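Local coordinates for glutaconate CoA-transferase subunit A (Acidaminococcus fermentans, PDB 1POI), which transfers coenzyme A from acetyl-CoA to glutaconate and (R)-2-hydroxyglutarate in the breakdown of glutamate through the hydroxyglutarate pathway, at residues Ile135-Arg140 / Pro147-Lys152; Ile70-Ala75 / Asp103-Met108; Gly128-Trp133 / Phe151-Asn156. All coordinates share one frame; numbering follows the deposited sequence.

Overall arrangement
Contact 2 lies nearest the middle of the chain, where strand 66-71 of the parallel seven-stranded sheet meets helix 102-114. Contacts 1 and 3 come later in sequence and farther out, in the region of helices 128-131 and 137-141 and of strand 152-156, which edges a separate three-stranded antiparallel sheet. Contact 1 opens within the span of contact 3; they share Phe151 and Lys152, and their centres are about 11 Å apart. Lys150 joins them by reaching Glu132. Contact 2 touches neither, its centre being about 17 Å from that of contact 1 and about 16 Å from that of contact 3. Contact 2 is thus part of the buried core, contacts 1 and 3 part of a peripheral unit.

Contact 1 (Ile135-Arg140 / Pro147-Lys152); sequences ISKEVR and PDDKFK
Arg140 and Lys137 join helix 137-141 to Pro147 and Asp149 in a polar contact, clasping the helix against the loop that leads into strand 152-156. The extended Arg140 chain brings NH1 to Pro147 O at 2.8 Å, with an N-H...O angle of 158°. The oxygen lies in the guanidinium plane, although the nitrogen stands above the carbonyl plane. Lys150 CA packs over one guanidinium face, while NE makes a weak bond back to Ile135 O and NH2 forms a salt bridge with Glu98, which also pairs with Lys150 NZ. Arginine suits this place because its several N-H groups serve different partners at once. A leucine here would probably leave Pro147 O without this donor and Glu98 with one positive partner fewer. Lys137 bends at chi2, chi3 and chi4 to curl its amine round to Asp149 in a salt bridge, NZ 3.4 Å from OD1; Lys152 pairs with the same oxygen. Ser136 caps the helix start, its OG accepting from Val139 N. The chemistry implies a division of labour: buried Arg140 fixes the loop backbone, whereas Asp149 lies between two lysines, the Lys152 pair being long and weak, and probably moderates their mutual repulsion.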
loop_
_atom_site.group_PDB
_atom_site.type_symbol
_atom_site.label_atom_id
_atom_site.label_comp_id
_atom_site.label_asym_id
_atom_site.label_seq_id
_atom_site.Cartn_x
_atom_site.Cartn_y
_atom_site.Cartn_z
ATOM N N ILE A 135 31.556 -24.647 -29.589
ATOM C CA ILE A 135 31.140 -24.765 -30.981
ATOM C C ILE A 135 32.297 -24.165 -31.763
ATOM O O ILE A 135 32.638 -23.002 -31.582
ATOM C CB ILE A 135 29.871 -23.953 -31.246
ATOM C CG1 ILE A 135 28.913 -24.128 -30.060
ATOM C CG2 ILE A 135 29.246 -24.407 -32.569
ATOM C CD1 ILE A 135 27.595 -23.397 -30.173
ATOM N N SER A 136 32.989 -24.998 -32.519
ATOM C CA SER A 136 34.124 -24.547 -33.306
ATOM C C SER A 136 33.731 -23.557 -34.422
ATOM O O SER A 136 32.566 -23.482 -34.851
ATOM C CB SER A 136 34.813 -25.753 -33.922
ATOM O OG SER A 136 33.914 -26.430 -34.790
ATOM N N LYS A 137 34.720 -22.806 -34.897
ATOM C CA LYS A 137 34.496 -21.849 -35.969
ATOM C C LYS A 137 33.940 -22.636 -37.149
ATOM O O LYS A 137 32.998 -22.198 -37.800
ATOM C CB LYS A 137 35.812 -21.131 -36.331
ATOM C CG LYS A 137 35.861 -20.514 -37.728
ATOM C CD LYS A 137 34.834 -19.425 -37.931
ATOM C CE LYS A 137 35.296 -18.159 -37.277
ATOM N NZ LYS A 137 36.597 -17.721 -37.818
ATOM N N GLU A 138 34.459 -23.848 -37.333
ATOM C CA GLU A 138 34.036 -24.726 -38.416
ATOM C C GLU A 138 32.568 -25.104 -38.316
ATOM O O GLU A 138 31.845 -25.079 -39.310
ATOM C CB GLU A 138 34.915 -25.976 -38.480
ATOM C CG GLU A 138 34.571 -26.899 -39.644
ATOM C CD GLU A 138 35.565 -28.047 -39.830
ATOM O OE1 GLU A 138 36.796 -27.801 -39.744
ATOM O OE2 GLU A 138 35.111 -29.190 -40.087
ATOM N N VAL A 139 32.115 -25.454 -37.126
ATOM C CA VAL A 139 30.720 -25.799 -36.976
ATOM C C VAL A 139 29.860 -24.554 -36.944
ATOM O O VAL A 139 28.780 -24.555 -37.491
ATOM C CB VAL A 139 30.482 -26.691 -35.727
ATOM C CG1 VAL A 139 28.996 -26.724 -35.350
ATOM C CG2 VAL A 139 30.982 -28.113 -36.010
ATOM N N ARG A 140 30.343 -23.481 -36.335
ATOM C CA ARG A 140 29.575 -22.231 -36.248
ATOM C C ARG A 140 29.187 -21.685 -37.620
ATOM O O ARG A 140 28.061 -21.181 -37.805
ATOM C CB ARG A 140 30.366 -21.165 -35.483
ATOM C CG ARG A 140 30.329 -21.321 -33.968
ATOM C CD ARG A 140 31.426 -20.495 -33.303
ATOM N NE ARG A 140 31.286 -20.462 -31.852
ATOM C CZ ARG A 140 30.333 -19.791 -31.208
ATOM N NH1 ARG A 140 29.420 -19.082 -31.870
ATOM N NH2 ARG A 140 30.273 -19.848 -29.886
ATOM N N PRO A 147 26.735 -17.183 -34.041
ATOM C CA PRO A 147 27.872 -16.353 -34.446
ATOM C C PRO A 147 28.983 -17.208 -35.014
ATOM O O PRO A 147 29.148 -18.351 -34.593
ATOM C CB PRO A 147 28.299 -15.723 -33.132
ATOM C CG PRO A 147 26.996 -15.478 -32.487
ATOM C CD PRO A 147 26.241 -16.761 -32.721
ATOM N N ASP A 148 29.737 -16.662 -35.967
ATOM C CA ASP A 148 30.837 -17.408 -36.559
ATOM C C ASP A 148 31.979 -17.410 -35.594
ATOM O O ASP A 148 32.834 -18.266 -35.669
ATOM C CB ASP A 148 31.293 -16.807 -37.888
ATOM C CG ASP A 148 30.321 -17.079 -39.033
ATOM O OD1 ASP A 148 29.288 -17.774 -38.859
ATOM O OD2 ASP A 148 30.601 -16.574 -40.130
ATOM N N ASP A 149 32.005 -16.423 -34.704
ATOM C CA ASP A 149 33.057 -16.320 -33.685
ATOM C C ASP A 149 32.501 -16.255 -32.270
ATOM O O ASP A 149 31.546 -15.515 -32.005
ATOM C CB ASP A 149 33.920 -15.089 -33.913
ATOM C CG ASP A 149 34.782 -15.218 -35.128
ATOM O OD1 ASP A 149 35.856 -15.860 -35.051
ATOM O OD2 ASP A 149 34.381 -14.678 -36.171
ATOM N N LYS A 150 33.059 -17.081 -31.389
ATOM C CA LYS A 150 32.655 -17.085 -29.997
ATOM C C LYS A 150 33.033 -15.697 -29.422
ATOM O O LYS A 150 32.200 -15.007 -28.830
ATOM C CB LYS A 150 33.389 -18.199 -29.245
ATOM C CG LYS A 150 33.070 -18.246 -27.764
ATOM C CD LYS A 150 33.834 -19.334 -27.053
ATOM C CE LYS A 150 33.399 -19.375 -25.602
ATOM N NZ LYS A 150 33.754 -20.633 -24.939
ATOM N N PHE A 151 34.272 -15.271 -29.656
ATOM C CA PHE A 151 34.737 -13.971 -29.184
ATOM C C PHE A 151 35.905 -13.516 -30.063
ATOM O O PHE A 151 36.352 -14.253 -30.950
ATOM C CB PHE A 151 35.195 -14.072 -27.711
ATOM C CG PHE A 151 36.529 -14.739 -27.524
ATOM C CD1 PHE A 151 36.633 -16.118 -27.504
ATOM C CD2 PHE A 151 37.683 -13.984 -27.430
ATOM C CE1 PHE A 151 37.881 -16.745 -27.400
ATOM C CE2 PHE A 151 38.937 -14.594 -27.327
ATOM C CZ PHE A 151 39.040 -15.971 -27.315
ATOM N N LYS A 152 36.422 -12.325 -29.787
ATOM C CA LYS A 152 37.561 -11.780 -30.528
ATOM C C LYS A 152 38.337 -10.864 -29.589
ATOM O O LYS A 152 37.740 -10.027 -28.916
ATOM C CB LYS A 152 37.056 -10.982 -31.729
ATOM C CG LYS A 152 37.444 -11.549 -33.072
ATOM C CD LYS A 152 36.432 -11.168 -34.143
ATOM C CE LYS A 152 37.001 -11.334 -35.549
ATOM N NZ LYS A 152 37.536 -12.711 -35.817
#

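Contact 2 (Ile70-Ala75 / Asp103-Met108); sequences INCYTA and DVIYMM
Ile70 and Cys72 face Ile105 where segment 70-75 passes helix 102-114, the closest backbone approach being 7.1 Å between Cys72 CA and Ile105 CA. Side chains from both segments fill that gap, Ile105 being the one that meets both partners. Its CB points toward segment 70-75, and the two carbons of its longer branch, CG1 and CD1, divide the work. CG1 meets Cys72, lying 3.8 Å from Cys72 CB and 4.1 Å from Cys72 SG. CD1, one bond farther on, reaches Ile70 CG2 at 3.9 Å. With CG1 anti to its carbonyl carbon (chi1 -67°) and CD1 turned back by chi2 of -87°, the Ile105 chain is bent, which lets it touch both Ile70 and Cys72.

Ile70 also points its CB at the helix, but it offers the CG2 branch and sends CD1 elsewhere. A beta-branched residue suits a strand and gives this one two apolar arms to place separately. Cysteine is small enough to fit close to the helix, and its CB makes the nearer approach. Asn71, between them, faces away, and its ND2 bonds to Asp99 OD1. Leu49 of the neighbouring strand 46-49 packs against both isoleucines and Met108, extending the apolar contact to the adjacent strand.

This is the sheet-to-helix interface of an open alpha/beta fold, with strand 66-71 lying between strands 46-49 and 96-99. The backbone of Cys72 also bonds to a chain of another protein in the assembly, so this segment borders a subunit interface. Across the contact the side chains meet through methyl, methylene and sulfur surfaces, so its cohesion depends on burial and fit of shape, with polar fixing left to neighbouring groups.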
loop_
_atom_site.group_PDB
_atom_site.type_symbol
_atom_site.label_atom_id
_atom_site.label_comp_id
_atom_site.label_asym_id
_atom_site.label_seq_id
_atom_site.Cartn_x
_atom_site.Cartn_y
_atom_site.Cartn_z
ATOM N N ILE A 70 23.645 -22.033 -25.750
ATOM C CA ILE A 70 24.704 -21.153 -25.238
ATOM C C ILE A 70 24.590 -21.260 -23.715
ATOM O O ILE A 70 23.616 -20.810 -23.110
ATOM C CB ILE A 70 24.555 -19.656 -25.761
ATOM C CG1 ILE A 70 24.228 -19.610 -27.271
ATOM C CG2 ILE A 70 25.853 -18.877 -25.527
ATOM C CD1 ILE A 70 25.193 -20.362 -28.170
ATOM N N ASN A 71 25.638 -21.770 -23.098
ATOM C CA ASN A 71 25.599 -22.070 -21.683
ATOM C C ASN A 71 26.535 -21.402 -20.679
ATOM O O ASN A 71 27.742 -21.187 -20.942
ATOM C CB ASN A 71 25.763 -23.588 -21.554
ATOM C CG ASN A 71 25.485 -24.085 -20.173
ATOM O OD1 ASN A 71 24.322 -24.165 -19.763
ATOM N ND2 ASN A 71 26.544 -24.405 -19.430
ATOM N N CYS A 72 25.974 -21.173 -19.487
ATOM C CA CYS A 72 26.713 -20.596 -18.356
ATOM C C CYS A 72 26.489 -21.429 -17.087
ATOM O O CYS A 72 27.439 -21.666 -16.341
ATOM C CB CYS A 72 26.360 -19.126 -18.113
ATOM S SG CYS A 72 24.656 -18.758 -17.637
ATOM N N TYR A 73 25.274 -21.961 -16.923
ATOM C CA TYR A 73 24.898 -22.761 -15.762
ATOM C C TYR A 73 23.537 -23.433 -15.985
ATOM O O TYR A 73 22.572 -22.764 -16.401
ATOM C CB TYR A 73 24.838 -21.832 -14.529
ATOM C CG TYR A 73 24.277 -22.443 -13.266
ATOM C CD1 TYR A 73 22.902 -22.434 -13.014
ATOM C CD2 TYR A 73 25.114 -23.071 -12.348
ATOM C CE1 TYR A 73 22.363 -23.044 -11.884
ATOM C CE2 TYR A 73 24.596 -23.685 -11.213
ATOM C CZ TYR A 73 23.216 -23.671 -10.989
ATOM O OH TYR A 73 22.706 -24.318 -9.880
ATOM N N THR A 74 23.453 -24.740 -15.707
ATOM C CA THR A 74 22.186 -25.478 -15.858
ATOM C C THR A 74 21.936 -26.473 -14.718
ATOM O O THR A 74 22.491 -27.567 -14.711
ATOM C CB THR A 74 22.113 -26.256 -17.193
ATOM O OG1 THR A 74 22.750 -25.493 -18.220
ATOM C CG2 THR A 74 20.664 -26.479 -17.598
ATOM N N ALA A 75 21.030 -26.123 -13.807
ATOM C CA ALA A 75 20.715 -26.967 -12.656
ATOM C C ALA A 75 19.440 -26.523 -12.001
ATOM O O ALA A 75 19.179 -25.340 -11.901
ATOM C CB ALA A 75 21.818 -26.891 -11.628
ATOM N N ASP A 103 28.223 -14.088 -16.180
ATOM C CA ASP A 103 28.297 -12.632 -16.186
ATOM C C ASP A 103 28.138 -12.140 -17.613
ATOM O O ASP A 103 27.261 -11.317 -17.911
ATOM C CB ASP A 103 29.643 -12.217 -15.604
ATOM C CG ASP A 103 29.970 -12.980 -14.334
ATOM O OD1 ASP A 103 29.046 -13.141 -13.499
ATOM O OD2 ASP A 103 31.118 -13.450 -14.185
ATOM N N VAL A 104 28.914 -12.747 -18.509
ATOM C CA VAL A 104 28.877 -12.401 -19.923
ATOM C C VAL A 104 27.493 -12.642 -20.517
ATOM O O VAL A 104 27.006 -11.809 -21.265
ATOM C CB VAL A 104 29.959 -13.155 -20.703
ATOM C CG1 VAL A 104 29.780 -12.991 -22.202
ATOM C CG2 VAL A 104 31.304 -12.650 -20.303
ATOM N N ILE A 105 26.841 -13.745 -20.164
ATOM C CA ILE A 105 25.509 -14.024 -20.679
ATOM C C ILE A 105 24.488 -12.948 -20.282
ATOM O O ILE A 105 23.706 -12.482 -21.106
ATOM C CB ILE A 105 25.006 -15.395 -20.203
ATOM C CG1 ILE A 105 25.849 -16.514 -20.818
ATOM C CG2 ILE A 105 23.504 -15.571 -20.559
ATOM C CD1 ILE A 105 25.369 -16.974 -22.166
ATOM N N TYR A 106 24.451 -12.581 -19.007
ATOM C CA TYR A 106 23.501 -11.558 -18.578
ATOM C C TYR A 106 23.882 -10.225 -19.221
ATOM O O TYR A 106 23.014 -9.432 -19.557
ATOM C CB TYR A 106 23.385 -11.513 -17.042
ATOM C CG TYR A 106 22.404 -12.546 -16.537
ATOM C CD1 TYR A 106 21.046 -12.275 -16.537
ATOM C CD2 TYR A 106 22.819 -13.841 -16.211
ATOM C CE1 TYR A 106 20.120 -13.266 -16.248
ATOM C CE2 TYR A 106 21.905 -14.849 -15.914
ATOM C CZ TYR A 106 20.555 -14.559 -15.942
ATOM O OH TYR A 106 19.619 -15.556 -15.727
ATOM N N MET A 107 25.174 -10.005 -19.446
ATOM C CA MET A 107 25.609 -8.792 -20.135
ATOM C C MET A 107 25.094 -8.837 -21.591
ATOM O O MET A 107 24.346 -7.953 -22.016
ATOM C CB MET A 107 27.142 -8.651 -20.136
ATOM C CG MET A 107 27.758 -8.471 -18.762
ATOM S SD MET A 107 27.919 -6.794 -18.096
ATOM C CE MET A 107 26.487 -5.952 -18.751
ATOM N N MET A 108 25.458 -9.887 -22.325
ATOM C CA MET A 108 25.037 -10.064 -23.713
ATOM C C MET A 108 23.587 -9.684 -23.934
ATOM O O MET A 108 23.262 -8.934 -24.846
ATOM C CB MET A 108 25.289 -11.501 -24.169
ATOM C CG MET A 108 26.779 -11.831 -24.267
ATOM S SD MET A 108 27.147 -13.537 -24.668
ATOM C CE MET A 108 26.000 -13.859 -25.919
#

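Contact 3 (Gly128-Trp133 / Phe151-Asn156); sequences GLTDEW and FKYIDN
Thr130 and Trp133 meet Phe151 and Tyr153 where the short helix 128-131 and the turn after it pack against the start of strand 152-156, an outer strand, within this chain, of a three-stranded antiparallel sheet. Phe151 lies at the middle of the cluster. Thr130 sets its methyl over one face of the Phe151 ring in a CH-pi contact, CG2 standing 4.3 Å from the centroid and 17° off the ring normal. Threonine suits the place because its two branches do different work: the methyl meets the aromatic face, and the hydroxyl turns to polar neighbours, Ser127 O among them.

The Trp133 indole approaches Phe151 obliquely, its five-membered ring inclined at 53° to the phenyl plane and its NE1 3.6 Å from Phe151 CE1. The wide indole and flat phenyl ring offer broad apolar surfaces between helix and strand. The carbonyl oxygen of Thr130 lies beside the same phenylalanine carbon. Within the strand segment, Phe151 turns its edge to the face of the Tyr153 ring in a T-shaped pair, with CE2 above the centre of that ring. Phe151 CG sits between its backbone N and carbonyl carbon (chi1 76°), a rotation that directs the ring back toward the helix; Val165 of strand 162-168 packs against both aromatics.

Tyrosine combines a flat apolar surface with a polar end that can reach the helix. There, Tyr153 OH lies 2.9 Å from Thr130 OG1, which is also 3.1 Å from Asp131 OD1.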
loop_
_atom_site.group_PDB
_atom_site.type_symbol
_atom_site.label_atom_id
_atom_site.label_comp_id
_atom_site.label_asym_id
_atom_site.label_seq_id
_atom_site.Cartn_x
_atom_site.Cartn_y
_atom_site.Cartn_z
ATOM N N GLY A 128 39.869 -20.985 -19.337
ATOM C CA GLY A 128 39.622 -21.932 -20.393
ATOM C C GLY A 128 38.419 -21.463 -21.160
ATOM O O GLY A 128 38.126 -22.005 -22.220
ATOM N N LEU A 129 37.725 -20.461 -20.631
ATOM C CA LEU A 129 36.548 -19.906 -21.303
ATOM C C LEU A 129 36.926 -19.143 -22.584
ATOM O O LEU A 129 36.051 -18.718 -23.331
ATOM C CB LEU A 129 35.752 -19.023 -20.345
ATOM C CG LEU A 129 34.993 -19.840 -19.309
ATOM C CD1 LEU A 129 34.899 -19.096 -17.999
ATOM C CD2 LEU A 129 33.613 -20.155 -19.853
ATOM N N THR A 130 38.225 -18.887 -22.767
ATOM C CA THR A 130 38.719 -18.242 -23.974
ATOM C C THR A 130 39.643 -19.231 -24.684
ATOM O O THR A 130 39.801 -19.202 -25.911
ATOM C CB THR A 130 39.496 -16.931 -23.718
ATOM O OG1 THR A 130 40.603 -17.153 -22.823
ATOM C CG2 THR A 130 38.565 -15.838 -23.233
ATOM N N ASP A 131 40.260 -20.110 -23.910
ATOM C CA ASP A 131 41.142 -21.102 -24.485
ATOM C C ASP A 131 40.405 -22.266 -25.136
ATOM O O ASP A 131 41.053 -23.099 -25.753
ATOM C CB ASP A 131 42.096 -21.659 -23.425
ATOM C CG ASP A 131 43.080 -20.630 -22.922
ATOM O OD1 ASP A 131 42.725 -19.427 -22.865
ATOM O OD2 ASP A 131 44.215 -21.033 -22.578
ATOM N N GLU A 132 39.086 -22.358 -24.973
ATOM C CA GLU A 132 38.315 -23.463 -25.552
ATOM C C GLU A 132 36.971 -23.027 -26.135
ATOM O O GLU A 132 36.174 -22.387 -25.445
ATOM C CB GLU A 132 38.006 -24.542 -24.496
ATOM C CG GLU A 132 39.187 -25.270 -23.870
ATOM C CD GLU A 132 39.962 -26.172 -24.835
ATOM O OE1 GLU A 132 39.358 -27.035 -25.518
ATOM O OE2 GLU A 132 41.203 -26.039 -24.886
ATOM N N TRP A 133 36.704 -23.390 -27.393
ATOM C CA TRP A 133 35.412 -23.083 -28.017
ATOM C C TRP A 133 34.572 -24.348 -27.957
ATOM O O TRP A 133 35.046 -25.445 -28.261
ATOM C CB TRP A 133 35.557 -22.683 -29.478
ATOM C CG TRP A 133 36.162 -21.353 -29.705
ATOM C CD1 TRP A 133 37.143 -20.757 -28.970
ATOM C CD2 TRP A 133 35.879 -20.468 -30.796
ATOM N NE1 TRP A 133 37.494 -19.556 -29.543
ATOM C CE2 TRP A 133 36.732 -19.358 -30.667
ATOM C CE3 TRP A 133 34.984 -20.513 -31.875
ATOM C CZ2 TRP A 133 36.725 -18.301 -31.578
ATOM C CZ3 TRP A 133 34.978 -19.465 -32.781
ATOM C CH2 TRP A 133 35.839 -18.377 -32.625
ATOM N N PHE A 151 34.272 -15.271 -29.656
ATOM C CA PHE A 151 34.737 -13.971 -29.184
ATOM C C PHE A 151 35.905 -13.516 -30.063
ATOM O O PHE A 151 36.352 -14.253 -30.950
ATOM C CB PHE A 151 35.195 -14.072 -27.711
ATOM C CG PHE A 151 36.529 -14.739 -27.524
ATOM C CD1 PHE A 151 36.633 -16.118 -27.504
ATOM C CD2 PHE A 151 37.683 -13.984 -27.430
ATOM C CE1 PHE A 151 37.881 -16.745 -27.400
ATOM C CE2 PHE A 151 38.937 -14.594 -27.327
ATOM C CZ PHE A 151 39.040 -15.971 -27.315
ATOM N N LYS A 152 36.422 -12.325 -29.787
ATOM C CA LYS A 152 37.561 -11.780 -30.528
ATOM C C LYS A 152 38.337 -10.864 -29.589
ATOM O O LYS A 152 37.740 -10.027 -28.916
ATOM C CB LYS A 152 37.056 -10.982 -31.729
ATOM C CG LYS A 152 37.444 -11.549 -33.072
ATOM C CD LYS A 152 36.432 -11.168 -34.143
ATOM C CE LYS A 152 37.001 -11.334 -35.549
ATOM N NZ LYS A 152 37.536 -12.711 -35.817
ATOM N N TYR A 153 39.632 -11.100 -29.446
ATOM C CA TYR A 153 40.459 -10.249 -28.588
ATOM C C TYR A 153 40.739 -8.968 -29.347
ATOM O O TYR A 153 41.209 -9.004 -30.484
ATOM C CB TYR A 153 41.800 -10.912 -28.263
ATOM C CG TYR A 153 41.747 -11.942 -27.172
ATOM C CD1 TYR A 153 41.145 -11.657 -25.949
ATOM C CD2 TYR A 153 42.323 -13.194 -27.350
ATOM C CE1 TYR A 153 41.122 -12.597 -24.931
ATOM C CE2 TYR A 153 42.306 -14.140 -26.339
ATOM C CZ TYR A 153 41.703 -13.834 -25.129
ATOM O OH TYR A 153 41.685 -14.765 -24.119
ATOM N N ILE A 154 40.487 -7.829 -28.727
ATOM C CA ILE A 154 40.717 -6.573 -29.414
ATOM C C ILE A 154 41.446 -5.646 -28.486
ATOM O O ILE A 154 41.362 -5.807 -27.282
ATOM C CB ILE A 154 39.385 -5.920 -29.837
ATOM C CG1 ILE A 154 38.572 -5.508 -28.605
ATOM C CG2 ILE A 154 38.593 -6.883 -30.722
ATOM C CD1 ILE A 154 37.381 -4.598 -28.909
ATOM N N ASP A 155 42.181 -4.698 -29.049
ATOM C CA ASP A 155 42.929 -3.718 -28.269
ATOM C C ASP A 155 41.938 -2.773 -27.588
ATOM O O ASP A 155 40.826 -2.567 -28.068
ATOM C CB ASP A 155 43.826 -2.865 -29.183
ATOM C CG ASP A 155 44.750 -3.694 -30.072
ATOM O OD1 ASP A 155 44.236 -4.387 -30.983
ATOM O OD2 ASP A 155 45.994 -3.628 -29.889
ATOM N N ASN A 156 42.327 -2.215 -26.452
ATOM C CA ASN A 156 41.468 -1.250 -25.785
ATOM C C ASN A 156 41.919 0.083 -26.422
ATOM O O ASN A 156 43.048 0.538 -26.199
ATOM C CB ASN A 156 41.711 -1.272 -24.274
ATOM C CG ASN A 156 40.869 -0.254 -23.546
ATOM O OD1 ASN A 156 40.228 0.596 -24.160
ATOM N ND2 ASN A 156 40.860 -0.331 -22.235
#